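Local structure of 16S rRNA methylase (Uncultured bacterium, 7JLZ) at residues D35-Y40 against E62-K67; K41-N46 against E71-A76; L50-E55 against I77-S82; I100-S105 against G136-Y141. The protein probably methylates the N1 atom of one adenine in the 16S rRNA of the 30S ribosomal subunit, a modification associated with aminoglycoside resistance. All coordinates share one frame; numbering follows the deposited sequence. Where two conformers were deposited one is given.

Interaction 1 of 4, residues D35-Y40 against E62-K67. With SO4 (sulfate ion), chain B; SO4 (sulfate ion), chain E.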
loop_
_atom_site.group_PDB
_atom_site.type_symbol
_atom_site.label_atom_id
_atom_site.label_comp_id
_atom_site.label_asym_id
_atom_site.label_seq_id
_atom_site.Cartn_x
_atom_site.Cartn_y
_atom_site.Cartn_z
ATOM N N ASP A 35 4.879 0.391 9.894
ATOM C CA ASP A 35 4.186 0.417 11.172
ATOM C C ASP A 35 2.788 1.010 11.076
ATOM O O ASP A 35 2.176 1.295 12.112
ATOM C CB ASP A 35 4.994 1.205 12.216
ATOM C CG ASP A 35 5.300 2.646 11.775
ATOM O OD1 ASP A 35 4.897 3.060 10.662
ATOM O OD2 ASP A 35 5.980 3.355 12.565
ATOM N N GLY A 36 2.259 1.205 9.874
ATOM C CA GLY A 36 0.945 1.788 9.768
ATOM C C GLY A 36 0.874 3.297 9.913
ATOM O O GLY A 36 -0.237 3.844 9.884
ATOM N N ARG A 37 2.013 3.993 10.059
ATOM C CA ARG A 37 1.988 5.452 10.164
ATOM C C ARG A 37 1.210 6.085 9.015
ATOM O O ARG A 37 0.401 6.999 9.226
ATOM C CB ARG A 37 3.422 5.992 10.205
ATOM C CG ARG A 37 3.539 7.512 10.098
ATOM C CD ARG A 37 4.995 7.913 9.886
ATOM N NE ARG A 37 5.176 9.346 9.638
ATOM C CZ ARG A 37 5.407 10.255 10.585
ATOM N NH1 ARG A 37 5.465 9.893 11.862
ATOM N NH2 ARG A 37 5.568 11.528 10.260
ATOM N N TYR A 38 1.430 5.589 7.794
ATOM C CA TYR A 38 0.776 6.138 6.609
ATOM C C TYR A 38 -0.739 6.076 6.735
ATOM O O TYR A 38 -1.448 7.016 6.344
ATOM C CB TYR A 38 1.243 5.357 5.384
ATOM C CG TYR A 38 0.833 5.914 4.029
ATOM C CD1 TYR A 38 1.568 6.931 3.441
ATOM C CD2 TYR A 38 -0.243 5.392 3.327
ATOM C CE1 TYR A 38 1.243 7.435 2.217
ATOM C CE2 TYR A 38 -0.586 5.895 2.078
ATOM C CZ TYR A 38 0.166 6.920 1.532
ATOM O OH TYR A 38 -0.149 7.437 0.302
ATOM N N VAL A 39 -1.244 4.978 7.293
ATOM C CA VAL A 39 -2.687 4.815 7.463
ATOM C C VAL A 39 -3.224 5.870 8.422
ATOM O O VAL A 39 -4.199 6.573 8.127
ATOM C CB VAL A 39 -2.993 3.396 7.963
ATOM C CG1 VAL A 39 -4.487 3.272 8.313
ATOM C CG2 VAL A 39 -2.587 2.369 6.891
ATOM N N TYR A 40 -2.573 6.004 9.579
ATOM C CA TYR A 40 -2.981 6.976 10.591
ATOM C C TYR A 40 -2.924 8.404 10.056
ATOM O O TYR A 40 -3.874 9.180 10.210
ATOM C CB TYR A 40 -2.070 6.815 11.808
ATOM C CG TYR A 40 -2.093 7.930 12.835
ATOM C CD1 TYR A 40 -3.013 7.932 13.873
ATOM C CD2 TYR A 40 -1.139 8.945 12.807
ATOM C CE1 TYR A 40 -3.006 8.949 14.833
ATOM C CE2 TYR A 40 -1.126 9.948 13.760
ATOM C CZ TYR A 40 -2.060 9.943 14.768
ATOM O OH TYR A 40 -2.047 10.942 15.718
ATOM N N GLU A 62 0.868 -2.525 16.179
ATOM C CA GLU A 62 0.427 -2.307 17.557
ATOM C C GLU A 62 0.362 -0.819 17.916
ATOM O O GLU A 62 -0.651 -0.341 18.438
ATOM C CB GLU A 62 1.365 -3.051 18.512
ATOM C CG GLU A 62 1.267 -2.598 19.956
ATOM C CD GLU A 62 2.196 -3.362 20.888
ATOM O OE1 GLU A 62 2.723 -4.418 20.481
ATOM O OE2 GLU A 62 2.399 -2.897 22.032
ATOM N N ASN A 63 1.433 -0.068 17.643
ATOM C CA ASN A 63 1.508 1.327 18.096
ATOM C C ASN A 63 0.445 2.197 17.421
ATOM O O ASN A 63 -0.327 2.885 18.100
ATOM C CB ASN A 63 2.910 1.887 17.830
ATOM C CG ASN A 63 3.035 3.370 18.188
ATOM O OD1 ASN A 63 2.426 3.845 19.147
ATOM N ND2 ASN A 63 3.834 4.100 17.417
ATOM N N TYR A 64 0.384 2.183 16.083
ATOM C CA TYR A 64 -0.540 3.081 15.391
ATOM C C TYR A 64 -1.987 2.613 15.471
ATOM O O TYR A 64 -2.894 3.451 15.415
ATOM C CB TYR A 64 -0.116 3.289 13.927
ATOM C CG TYR A 64 0.878 4.437 13.852
ATOM C CD1 TYR A 64 0.449 5.760 13.986
ATOM C CD2 TYR A 64 2.236 4.202 13.722
ATOM C CE1 TYR A 64 1.354 6.827 13.965
ATOM C CE2 TYR A 64 3.162 5.266 13.703
ATOM C CZ TYR A 64 2.705 6.572 13.815
ATOM O OH TYR A 64 3.607 7.626 13.803
ATOM N N SER A 65 -2.244 1.311 15.604
ATOM C CA SER A 65 -3.631 0.901 15.809
ATOM C C SER A 65 -4.128 1.354 17.175
ATOM O O SER A 65 -5.302 1.713 17.328
ATOM C CB SER A 65 -3.788 -0.615 15.648
ATOM O OG SER A 65 -2.921 -1.328 16.518
ATOM N N ARG A 66 -3.245 1.343 18.180
ATOM C CA ARG A 66 -3.617 1.838 19.502
ATOM C C ARG A 66 -3.808 3.351 19.474
ATOM O O ARG A 66 -4.784 3.868 20.029
ATOM C CB ARG A 66 -2.558 1.433 20.527
ATOM C CG ARG A 66 -2.840 1.925 21.933
ATOM C CD ARG A 66 -1.613 1.795 22.832
ATOM N NE ARG A 66 -1.164 0.411 22.965
ATOM C CZ ARG A 66 0.003 -0.048 22.521
ATOM N NH1 ARG A 66 0.860 0.763 21.910
ATOM N NH2 ARG A 66 0.320 -1.324 22.709
ATOM N N LYS A 67 -2.885 4.076 18.831
ATOM C CA LYS A 67 -3.043 5.523 18.678
ATOM C C LYS A 67 -4.358 5.863 17.997
ATOM O O LYS A 67 -5.079 6.769 18.426
ATOM C CB LYS A 67 -1.886 6.112 17.868
ATOM C CG LYS A 67 -0.673 6.501 18.665
ATOM C CD LYS A 67 0.394 7.140 17.776
ATOM C CE LYS A 67 -0.058 8.477 17.213
ATOM N NZ LYS A 67 0.028 9.597 18.198
HETATM S S SO4 B . -2.943 -2.359 24.609
HETATM O O1 SO4 B . -1.511 -2.365 24.501
HETATM O O2 SO4 B . -3.434 -1.020 24.424
HETATM O O3 SO4 B . -3.327 -2.834 25.911
HETATM O O4 SO4 B . -3.504 -3.218 23.601
HETATM S S SO4 E . 7.705 13.337 12.715
HETATM O O1 SO4 E . 7.352 14.626 13.248
HETATM O O2 SO4 E . 8.971 12.921 13.261
HETATM O O3 SO4 E . 7.816 13.429 11.287
HETATM O O4 SO4 E . 6.687 12.384 13.071
HETATM O O HOH W 1 2.274 0.632 14.672
HETATM O O HOH W 2 5.886 3.155 15.262
#
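The start of helix 37-45, just after the glycine-rich loop that follows strand 26-31, packs against the middle of helix 58-70, and Y64 is the side chain inserted between them. One face of its ring lies over the backbone of R37, whose CA makes a CH-pi contact 3.7 Å from the ring centroid and 9° off its normal. The Y40 ring meets Y64 obliquely, with centroids 5.2 Å apart and planes at 49°; Y40 CD2 comes within 3.5 Å of Y64 CE1. Further along, K67 folds back so that its CE rests 3.5 Å from Y40 CZ, while K67 NZ forms a salt bridge with E71, which Y40 OH also approaches.

A water bridges the backbones, accepting from Y64 N and lying 2.6 Å from D35 O. D35 forms an Asx turn, its OD1 taking the N-H of R37 at 3.1 Å from above the carboxylate plane. The extended R37 chain runs beside Y64 to a sulfate ion, probably from the crystallisation liquor, where NH1 donates to O4 at 3.0 Å, and its NE is held by K186 O. G36 at the N-cap, with the glycine-rich loop before it, is typical of the first strand-to-helix turn of Rossmann-like methyltransferases.

Interaction 2 of 4, residues K41-N46 against E71-A76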
loop_
_atom_site.group_PDB
_atom_site.type_symbol
_atom_site.label_atom_id
_atom_site.label_comp_id
_atom_site.label_asym_id
_atom_site.label_seq_id
_atom_site.Cartn_x
_atom_site.Cartn_y
_atom_site.Cartn_z
ATOM N N LYS A 41 -1.800 8.776 9.447
ATOM C CA LYS A 41 -1.645 10.144 8.977
ATOM C C LYS A 41 -2.679 10.477 7.912
ATOM O O LYS A 41 -3.289 11.551 7.940
ATOM C CB LYS A 41 -0.225 10.342 8.451
ATOM C CG LYS A 41 0.838 10.248 9.539
ATOM C CD LYS A 41 0.842 11.489 10.436
ATOM C CE LYS A 41 2.013 11.490 11.424
ATOM N NZ LYS A 41 2.100 12.772 12.207
ATOM N N ASN A 42 -2.920 9.552 6.981
ATOM C CA ASN A 42 -3.861 9.850 5.909
ATOM C C ASN A 42 -5.301 9.834 6.406
ATOM O O ASN A 42 -6.106 10.682 5.995
ATOM C CB ASN A 42 -3.641 8.889 4.741
ATOM C CG ASN A 42 -2.539 9.373 3.812
ATOM O OD1 ASN A 42 -1.441 8.827 3.791
ATOM N ND2 ASN A 42 -2.827 10.424 3.056
ATOM N N ALA A 43 -5.633 8.923 7.326
ATOM C CA ALA A 43 -6.972 8.916 7.918
ATOM C C ALA A 43 -7.294 10.240 8.606
ATOM O O ALA A 43 -8.391 10.787 8.446
ATOM C CB ALA A 43 -7.102 7.759 8.908
ATOM N N LYS A 44 -6.343 10.771 9.381
ATOM C CA LYS A 44 -6.568 12.052 10.052
ATOM C C LYS A 44 -6.847 13.171 9.060
ATOM O O LYS A 44 -7.585 14.106 9.377
ATOM C CB LYS A 44 -5.357 12.415 10.908
ATOM C CG LYS A 44 -5.253 11.659 12.211
ATOM C CD LYS A 44 -3.918 11.962 12.867
ATOM C CE LYS A 44 -3.785 13.427 13.207
ATOM N NZ LYS A 44 -4.452 13.741 14.498
ATOM N N GLU A 45 -6.256 13.102 7.869
ATOM C CA GLU A 45 -6.375 14.159 6.877
ATOM C C GLU A 45 -7.588 14.015 5.970
ATOM O O GLU A 45 -7.984 15.000 5.338
ATOM C CB GLU A 45 -5.110 14.201 6.016
ATOM C CG GLU A 45 -3.875 14.611 6.784
ATOM C CD GLU A 45 -4.035 15.972 7.438
ATOM O OE1 GLU A 45 -4.062 16.041 8.687
ATOM O OE2 GLU A 45 -4.150 16.971 6.699
ATOM N N ASN A 46 -8.181 12.822 5.879
ATOM C CA ASN A 46 -9.303 12.571 4.963
ATOM C C ASN A 46 -10.352 11.747 5.709
ATOM O O ASN A 46 -10.365 10.516 5.620
ATOM C CB ASN A 46 -8.839 11.861 3.696
ATOM C CG ASN A 46 -7.661 12.546 3.035
ATOM O OD1 ASN A 46 -7.835 13.427 2.189
ATOM N ND2 ASN A 46 -6.449 12.138 3.409
ATOM N N GLU A 71 -7.210 7.987 19.823
ATOM C CA GLU A 71 -7.524 9.297 19.271
ATOM C C GLU A 71 -8.824 9.311 18.477
ATOM O O GLU A 71 -9.133 10.326 17.844
ATOM C CB GLU A 71 -6.366 9.789 18.398
ATOM C CG GLU A 71 -5.131 10.150 19.200
ATOM C CD GLU A 71 -3.862 10.164 18.374
ATOM O OE1 GLU A 71 -2.847 9.589 18.831
ATOM O OE2 GLU A 71 -3.878 10.749 17.271
ATOM N N ASN A 72 -9.583 8.215 18.503
ATOM C CA ASN A 72 -10.871 8.130 17.813
ATOM C C ASN A 72 -10.719 8.393 16.316
ATOM O O ASN A 72 -11.552 9.058 15.698
ATOM C CB ASN A 72 -11.895 9.084 18.437
ATOM C CG ASN A 72 -13.318 8.562 18.333
ATOM O OD1 ASN A 72 -13.580 7.383 18.579
ATOM N ND2 ASN A 72 -14.245 9.438 17.959
ATOM N N ILE A 73 -9.640 7.878 15.734
ATOM C CA ILE A 73 -9.438 7.947 14.274
ATOM C C ILE A 73 -10.121 6.708 13.707
ATOM O O ILE A 73 -9.501 5.688 13.405
ATOM C CB ILE A 73 -7.956 8.031 13.897
ATOM C CG1 ILE A 73 -7.246 9.129 14.696
ATOM C CG2 ILE A 73 -7.797 8.259 12.400
ATOM C CD1 ILE A 73 -7.782 10.514 14.450
ATOM N N THR A 74 -11.445 6.803 13.556
ATOM C CA THR A 74 -12.259 5.631 13.263
ATOM C C THR A 74 -12.177 5.185 11.807
ATOM O O THR A 74 -12.633 4.079 11.491
ATOM C CB THR A 74 -13.717 5.900 13.644
ATOM O OG1 THR A 74 -14.118 7.173 13.127
ATOM C CG2 THR A 74 -13.877 5.908 15.160
ATOM N N ASN A 75 -11.608 6.001 10.921
ATOM C CA ASN A 75 -11.440 5.619 9.526
ATOM C C ASN A 75 -10.062 5.035 9.246
ATOM O O ASN A 75 -9.629 5.010 8.087
ATOM C CB ASN A 75 -11.715 6.812 8.610
ATOM C CG ASN A 75 -10.792 7.990 8.880
ATOM O OD1 ASN A 75 -10.403 8.256 10.023
ATOM N ND2 ASN A 75 -10.443 8.710 7.821
ATOM N N ALA A 76 -9.368 4.572 10.284
ATOM C CA ALA A 76 -8.115 3.839 10.146
ATOM C C ALA A 76 -8.317 2.458 10.753
ATOM O O ALA A 76 -8.717 2.346 11.914
ATOM C CB ALA A 76 -6.961 4.577 10.832
HETATM O O HOH W 3 -5.765 12.723 17.064
#
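The last turn of helix 37-45 runs past an irregular connection, residues 71-76, with the CA atoms of A43 and A76 5.7 Å apart and those of K44 and I73 6.6 Å apart. This second segment leaves helix 58-70 through a Schellman motif, in which N72 has positive phi, and then makes a type I turn from I73 to A76.

N75 provides the direct polar link: its ND2 donates to A43 O at 3.0 Å in a nearly straight bond (166°) that lies close to its own amide plane. With chi1 at 59°, CG sits between the backbone N and the carbonyl carbon, which swings the amide over to the helix end. A43 O is gripped twice, since N46 N reaches it from the opposite face of the carbonyl plane. ND2 also donates to T49 O, and the one amide therefore ties the end of the helix to the beginning of strand 49-55.

These joints belong to successive beta-alpha units of the Rossmann-like fold, at the edge where its helices end and its strands begin. Beside the amide, A43 CB fits against I73 CG2 at 3.6 Å and A76 CB at 3.7 Å, a small apolar patch. The other branch of I73 reaches the lysine, with CD1 3.6 Å from K44 CG. K44 curls at its outer torsions and brings NZ to 4.1 Å from E71 OE2, beyond a salt bridge; a water donates to that carboxylate oxygen and accepts weakly from K44 NZ.

Interaction 3 of 4, residues L50-E55 against I77-S82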
loop_
_atom_site.group_PDB
_atom_site.type_symbol
_atom_site.label_atom_id
_atom_site.label_comp_id
_atom_site.label_asym_id
_atom_site.label_seq_id
_atom_site.Cartn_x
_atom_site.Cartn_y
_atom_site.Cartn_z
ATOM N N LEU A 50 -11.937 5.553 4.095
ATOM C CA LEU A 50 -11.496 4.502 5.006
ATOM C C LEU A 50 -10.125 4.007 4.558
ATOM O O LEU A 50 -9.957 3.589 3.406
ATOM C CB LEU A 50 -12.505 3.354 5.038
ATOM C CG LEU A 50 -12.141 2.144 5.907
ATOM C CD1 LEU A 50 -12.077 2.508 7.380
ATOM C CD2 LEU A 50 -13.160 1.016 5.669
ATOM N N PHE A 51 -9.147 4.048 5.456
ATOM C CA PHE A 51 -7.802 3.576 5.156
ATOM C C PHE A 51 -7.537 2.269 5.889
ATOM O O PHE A 51 -7.720 2.187 7.110
ATOM C CB PHE A 51 -6.749 4.625 5.542
ATOM C CG PHE A 51 -6.859 5.903 4.747
ATOM C CD1 PHE A 51 -7.725 6.907 5.145
ATOM C CD2 PHE A 51 -6.112 6.088 3.588
ATOM C CE1 PHE A 51 -7.849 8.075 4.412
ATOM C CE2 PHE A 51 -6.230 7.272 2.850
ATOM C CZ PHE A 51 -7.103 8.259 3.265
ATOM N N ILE A 52 -7.067 1.265 5.152
ATOM C CA ILE A 52 -6.854 -0.074 5.680
ATOM C C ILE A 52 -5.397 -0.451 5.480
ATOM O O ILE A 52 -4.954 -0.611 4.339
ATOM C CB ILE A 52 -7.756 -1.102 4.982
ATOM C CG1 ILE A 52 -9.209 -0.633 5.059
ATOM C CG2 ILE A 52 -7.532 -2.473 5.592
ATOM C CD1 ILE A 52 -10.212 -1.582 4.371
ATOM N N GLY A 53 -4.663 -0.640 6.575
ATOM C CA GLY A 53 -3.301 -1.153 6.506
ATOM C C GLY A 53 -3.280 -2.656 6.725
ATOM O O GLY A 53 -3.981 -3.170 7.597
ATOM N N ILE A 54 -2.458 -3.361 5.941
ATOM C CA ILE A 54 -2.327 -4.816 6.046
ATOM C C ILE A 54 -0.854 -5.188 6.165
ATOM O O ILE A 54 -0.065 -4.897 5.258
ATOM C CB ILE A 54 -2.952 -5.530 4.836
ATOM C CG1 ILE A 54 -4.371 -4.999 4.596
ATOM C CG2 ILE A 54 -2.979 -7.045 5.063
ATOM C CD1 ILE A 54 -5.021 -5.567 3.320
ATOM N N GLU A 55 -0.492 -5.841 7.265
ATOM C CA GLU A 55 0.862 -6.321 7.508
ATOM C C GLU A 55 0.832 -7.681 8.193
ATOM O O GLU A 55 -0.145 -8.024 8.864
ATOM C CB GLU A 55 1.669 -5.332 8.367
ATOM C CG GLU A 55 1.833 -3.966 7.707
ATOM C CD GLU A 55 2.678 -4.001 6.436
ATOM O OE1 GLU A 55 3.590 -4.845 6.338
ATOM O OE2 GLU A 55 2.399 -3.174 5.530
ATOM N N ILE A 77 -8.066 1.414 9.968
ATOM C CA ILE A 77 -8.168 0.049 10.458
ATOM C C ILE A 77 -6.931 -0.722 10.018
ATOM O O ILE A 77 -6.342 -0.443 8.965
ATOM C CB ILE A 77 -9.474 -0.623 9.977
ATOM C CG1 ILE A 77 -9.698 -1.953 10.692
ATOM C CG2 ILE A 77 -9.471 -0.806 8.481
ATOM C CD1 ILE A 77 -10.932 -2.673 10.222
ATOM N N TYR A 78 -6.517 -1.679 10.856
ATOM C CA TYR A 78 -5.257 -2.393 10.699
ATOM C C TYR A 78 -5.500 -3.890 10.777
ATOM O O TYR A 78 -6.093 -4.368 11.746
ATOM C CB TYR A 78 -4.251 -1.961 11.782
ATOM C CG TYR A 78 -4.019 -0.465 11.789
ATOM C CD1 TYR A 78 -4.887 0.397 12.471
ATOM C CD2 TYR A 78 -2.945 0.090 11.106
ATOM C CE1 TYR A 78 -4.692 1.768 12.458
ATOM C CE2 TYR A 78 -2.729 1.467 11.103
ATOM C CZ TYR A 78 -3.610 2.297 11.781
ATOM O OH TYR A 78 -3.415 3.662 11.782
ATOM N N ILE A 79 -5.028 -4.628 9.769
ATOM C CA ILE A 79 -5.418 -6.021 9.558
ATOM C C ILE A 79 -4.184 -6.888 9.356
ATOM O O ILE A 79 -3.211 -6.468 8.719
ATOM C CB ILE A 79 -6.363 -6.139 8.338
ATOM C CG1 ILE A 79 -7.642 -5.348 8.595
ATOM C CG2 ILE A 79 -6.703 -7.604 7.997
ATOM C CD1 ILE A 79 -8.513 -5.265 7.398
ATOM N N LEU A 80 -4.225 -8.107 9.890
ATOM C CA LEU A 80 -3.161 -9.070 9.631
ATOM C C LEU A 80 -3.313 -9.645 8.228
ATOM O O LEU A 80 -4.400 -10.093 7.845
ATOM C CB LEU A 80 -3.190 -10.208 10.646
ATOM C CG LEU A 80 -2.722 -9.954 12.060
ATOM C CD1 LEU A 80 -2.723 -11.278 12.809
ATOM C CD2 LEU A 80 -1.332 -9.319 12.052
ATOM N N GLY A 81 -2.226 -9.654 7.470
ATOM C CA GLY A 81 -2.288 -10.236 6.141
ATOM C C GLY A 81 -0.947 -10.166 5.449
ATOM O O GLY A 81 -0.025 -9.476 5.886
ATOM N N SER A 82 -0.858 -10.910 4.351
ATOM C CA SER A 82 0.331 -10.997 3.516
ATOM C C SER A 82 -0.140 -11.538 2.175
ATOM O O SER A 82 -1.302 -11.929 2.031
ATOM C CB SER A 82 1.394 -11.917 4.125
ATOM O OG SER A 82 0.982 -13.275 4.057
#
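G53 O takes the N-H of I79 at 2.8 Å, the shortest bond in a parallel ladder between strands 49-55 and 76-80, and Y78 CA adds a CA-H...O contact to the same oxygen. On either side of it the ladder continues in register: I77 N donates to F51 O, G53 N to I77 O at 2.9 Å, and E55 N to I79 O. The last rung differs. G81 N still donates to E55 O at 3.0 Å, but it stands above the carbonyl plane, 63° out of it, where the second segment leaves the strand.

One face of this pair carries the isoleucines. I52 CG2 presses against I79 CD1 at 3.5 Å, tighter than usual; the still closer approach of I52 to I77 is doubtful, since I77 was modelled in two conformers. With CG1 of I54 beside its backbone N (chi1 -50°), CG2 is left anti to that N and settles on G81 CA at 3.4 Å, where only a glycine backbone is present. The opposite face bears Y78, whose ring is covered by helices 37-45 and 58-70, and E55, whose carboxylate accepts from G32 N and Q60 NE2.

Helix 58-70 connects the strands in a beta-alpha-beta crossover. E55 ends the second strand, where class I methyltransferases commonly carry an acid that holds the cofactor ribose. Five N-H...O bonds between the two segments thus combine with branched apolar side chains to hold the pair together, while the carboxylate is fixed by the glycine-rich loop and Q60.

Interaction 4 of 4, residues I100-S105 against G136-Y141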
loop_
_atom_site.group_PDB
_atom_site.type_symbol
_atom_site.label_atom_id
_atom_site.label_comp_id
_atom_site.label_asym_id
_atom_site.label_seq_id
_atom_site.Cartn_x
_atom_site.Cartn_y
_atom_site.Cartn_z
ATOM N N ILE A 100 3.787 0.450 -0.879
ATOM C CA ILE A 100 5.112 0.989 -0.597
ATOM C C ILE A 100 6.035 -0.216 -0.488
ATOM O O ILE A 100 6.122 -0.866 0.563
ATOM C CB ILE A 100 5.121 1.857 0.662
ATOM C CG1 ILE A 100 4.034 2.929 0.544
ATOM C CG2 ILE A 100 6.519 2.472 0.872
ATOM C CD1 ILE A 100 3.754 3.685 1.825
ATOM N N LEU A 101 6.730 -0.528 -1.581
ATOM C CA LEU A 101 7.518 -1.746 -1.618
ATOM C C LEU A 101 8.686 -1.649 -0.633
ATOM O O LEU A 101 9.139 -0.551 -0.296
ATOM C CB LEU A 101 8.013 -2.020 -3.040
ATOM C CG LEU A 101 6.917 -2.528 -3.991
ATOM C CD1 LEU A 101 7.477 -2.733 -5.386
ATOM C CD2 LEU A 101 6.316 -3.819 -3.485
ATOM N N PRO A 102 9.162 -2.784 -0.111
ATOM C CA PRO A 102 8.650 -4.136 -0.341
ATOM C C PRO A 102 7.457 -4.492 0.532
ATOM O O PRO A 102 7.231 -3.891 1.586
ATOM C CB PRO A 102 9.846 -5.012 0.013
ATOM C CG PRO A 102 10.535 -4.243 1.095
ATOM C CD PRO A 102 10.399 -2.799 0.700
ATOM N N TRP A 103 6.673 -5.469 0.069
ATOM C CA TRP A 103 5.620 -6.074 0.878
ATOM C C TRP A 103 5.729 -7.572 0.618
ATOM O O TRP A 103 4.948 -8.155 -0.132
ATOM C CB TRP A 103 4.238 -5.519 0.537
ATOM C CG TRP A 103 3.170 -5.842 1.556
ATOM C CD1 TRP A 103 3.110 -5.396 2.851
ATOM C CD2 TRP A 103 2.003 -6.664 1.366
ATOM N NE1 TRP A 103 1.981 -5.885 3.468
ATOM C CE2 TRP A 103 1.293 -6.670 2.582
ATOM C CE3 TRP A 103 1.499 -7.399 0.289
ATOM C CZ2 TRP A 103 0.101 -7.368 2.749
ATOM C CZ3 TRP A 103 0.313 -8.093 0.456
ATOM C CH2 TRP A 103 -0.369 -8.073 1.677
ATOM N N GLY A 104 6.732 -8.193 1.232
ATOM C CA GLY A 104 6.886 -9.632 1.098
ATOM C C GLY A 104 7.259 -10.001 -0.320
ATOM O O GLY A 104 8.148 -9.398 -0.930
ATOM N N SER A 105 6.559 -10.991 -0.869
ATOM C CA SER A 105 6.839 -11.474 -2.213
ATOM C C SER A 105 6.213 -10.616 -3.306
ATOM O O SER A 105 6.456 -10.879 -4.488
ATOM C CB SER A 105 6.344 -12.909 -2.354
ATOM O OG SER A 105 4.962 -12.968 -2.045
ATOM N N GLY A 136 11.770 2.409 -4.282
ATOM C CA GLY A 136 13.054 2.911 -3.829
ATOM C C GLY A 136 13.531 2.325 -2.513
ATOM O O GLY A 136 14.724 2.410 -2.198
ATOM N N TYR A 137 12.620 1.722 -1.739
ATOM C CA TYR A 137 12.989 1.167 -0.435
ATOM C C TYR A 137 13.603 -0.226 -0.534
ATOM O O TYR A 137 14.455 -0.574 0.294
ATOM C CB TYR A 137 11.772 1.112 0.492
ATOM C CG TYR A 137 11.313 2.450 1.040
ATOM C CD1 TYR A 137 11.947 3.037 2.129
ATOM C CD2 TYR A 137 10.236 3.118 0.478
ATOM C CE1 TYR A 137 11.523 4.248 2.639
ATOM C CE2 TYR A 137 9.802 4.334 0.983
ATOM C CZ TYR A 137 10.454 4.895 2.063
ATOM O OH TYR A 137 10.031 6.109 2.564
ATOM N N SER A 138 13.177 -1.036 -1.511
ATOM C CA SER A 138 13.662 -2.410 -1.635
ATOM C C SER A 138 15.183 -2.450 -1.716
ATOM O O SER A 138 15.833 -1.492 -2.147
ATOM C CB SER A 138 13.067 -3.083 -2.875
ATOM O OG SER A 138 11.667 -3.237 -2.761
ATOM N N GLN A 139 15.750 -3.591 -1.306
ATOM C CA GLN A 139 17.201 -3.754 -1.330
ATOM C C GLN A 139 17.765 -3.633 -2.741
ATOM O O GLN A 139 18.937 -3.280 -2.910
ATOM C CB GLN A 139 17.587 -5.102 -0.717
ATOM N N GLU A 140 16.948 -3.910 -3.767
ATOM C CA GLU A 140 17.396 -3.810 -5.154
ATOM C C GLU A 140 17.731 -2.382 -5.573
ATOM O O GLU A 140 18.326 -2.196 -6.641
ATOM C CB GLU A 140 16.332 -4.372 -6.101
ATOM C CG GLU A 140 15.969 -5.829 -5.871
ATOM C CD GLU A 140 14.559 -5.996 -5.336
ATOM O OE1 GLU A 140 14.332 -5.695 -4.145
ATOM O OE2 GLU A 140 13.672 -6.418 -6.110
ATOM N N TYR A 141 17.364 -1.384 -4.773
ATOM C CA TYR A 141 17.619 0.014 -5.107
ATOM C C TYR A 141 18.601 0.634 -4.113
ATOM O O TYR A 141 19.239 1.647 -4.400
ATOM C CB TYR A 141 16.305 0.807 -5.133
ATOM C CG TYR A 141 15.254 0.228 -6.061
ATOM C CD1 TYR A 141 14.339 -0.715 -5.605
ATOM C CD2 TYR A 141 15.180 0.622 -7.394
ATOM C CE1 TYR A 141 13.381 -1.252 -6.449
ATOM C CE2 TYR A 141 14.224 0.092 -8.247
ATOM C CZ TYR A 141 13.326 -0.844 -7.770
ATOM O OH TYR A 141 12.373 -1.374 -8.617
HETATM O O HOH W 4 9.647 1.152 -2.162
#
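Y137 CB lies 3.2 Å from L101 O, the closest approach between the two loops that follow strands 94-100 and 129-135. L101 O accepts a hydrogen bond from a water at 2.6 Å, and this water in turn accepts from Y137 N at 3.1 Å, so one water bridges the two backbones. The Y137 ring runs alongside I100, with CE2 3.8 Å from I100 CG2. Its CG stands anti to the carbonyl carbon (chi1 -74°), which carries the ring beside that isoleucine.

Farther along, S138 OG sits 3.7 Å from P102 CD and 3.9 Å from L101 CB, van der Waals contacts with the proline ring and the leucine. The peptide before P102 is cis, a kink that turns the chain as it leaves the strand. S138 also begins a type I turn, closed by Y141 N donating to S138 O at 3.0 Å.

In the next shell, the Y137 side chain touches I188 and L204, I133 and L135 pack on L101, and W103 NE1 anchors the first loop by donating to I54 O. Loops at the ends of the fourth and fifth strands are typical of the catalytic edge in class I methyltransferases, and these two probably border the cofactor and target-base region.

After an N-terminal hairpin and helix, the chain passes strand 26-31, helix 37-45, strand 49-55, helix 58-70 and strand 76-80. Interaction 1 closes the loop between the two helices, and interactions 2 and 3 close later, so that the three cross along the chain, their segments alternating, instead of nesting. They share one region: interactions 1 and 2 meet at Y40 and E71, interactions 2 and 3 at N75 and F51, and V39 and Y78 join interactions 1 and 3. Interaction 4 follows in series, closing the longer excursion between strands 94-100 and 129-135. W103 connects it to I54 of interaction 3, linking one flank of the sheet to its middle.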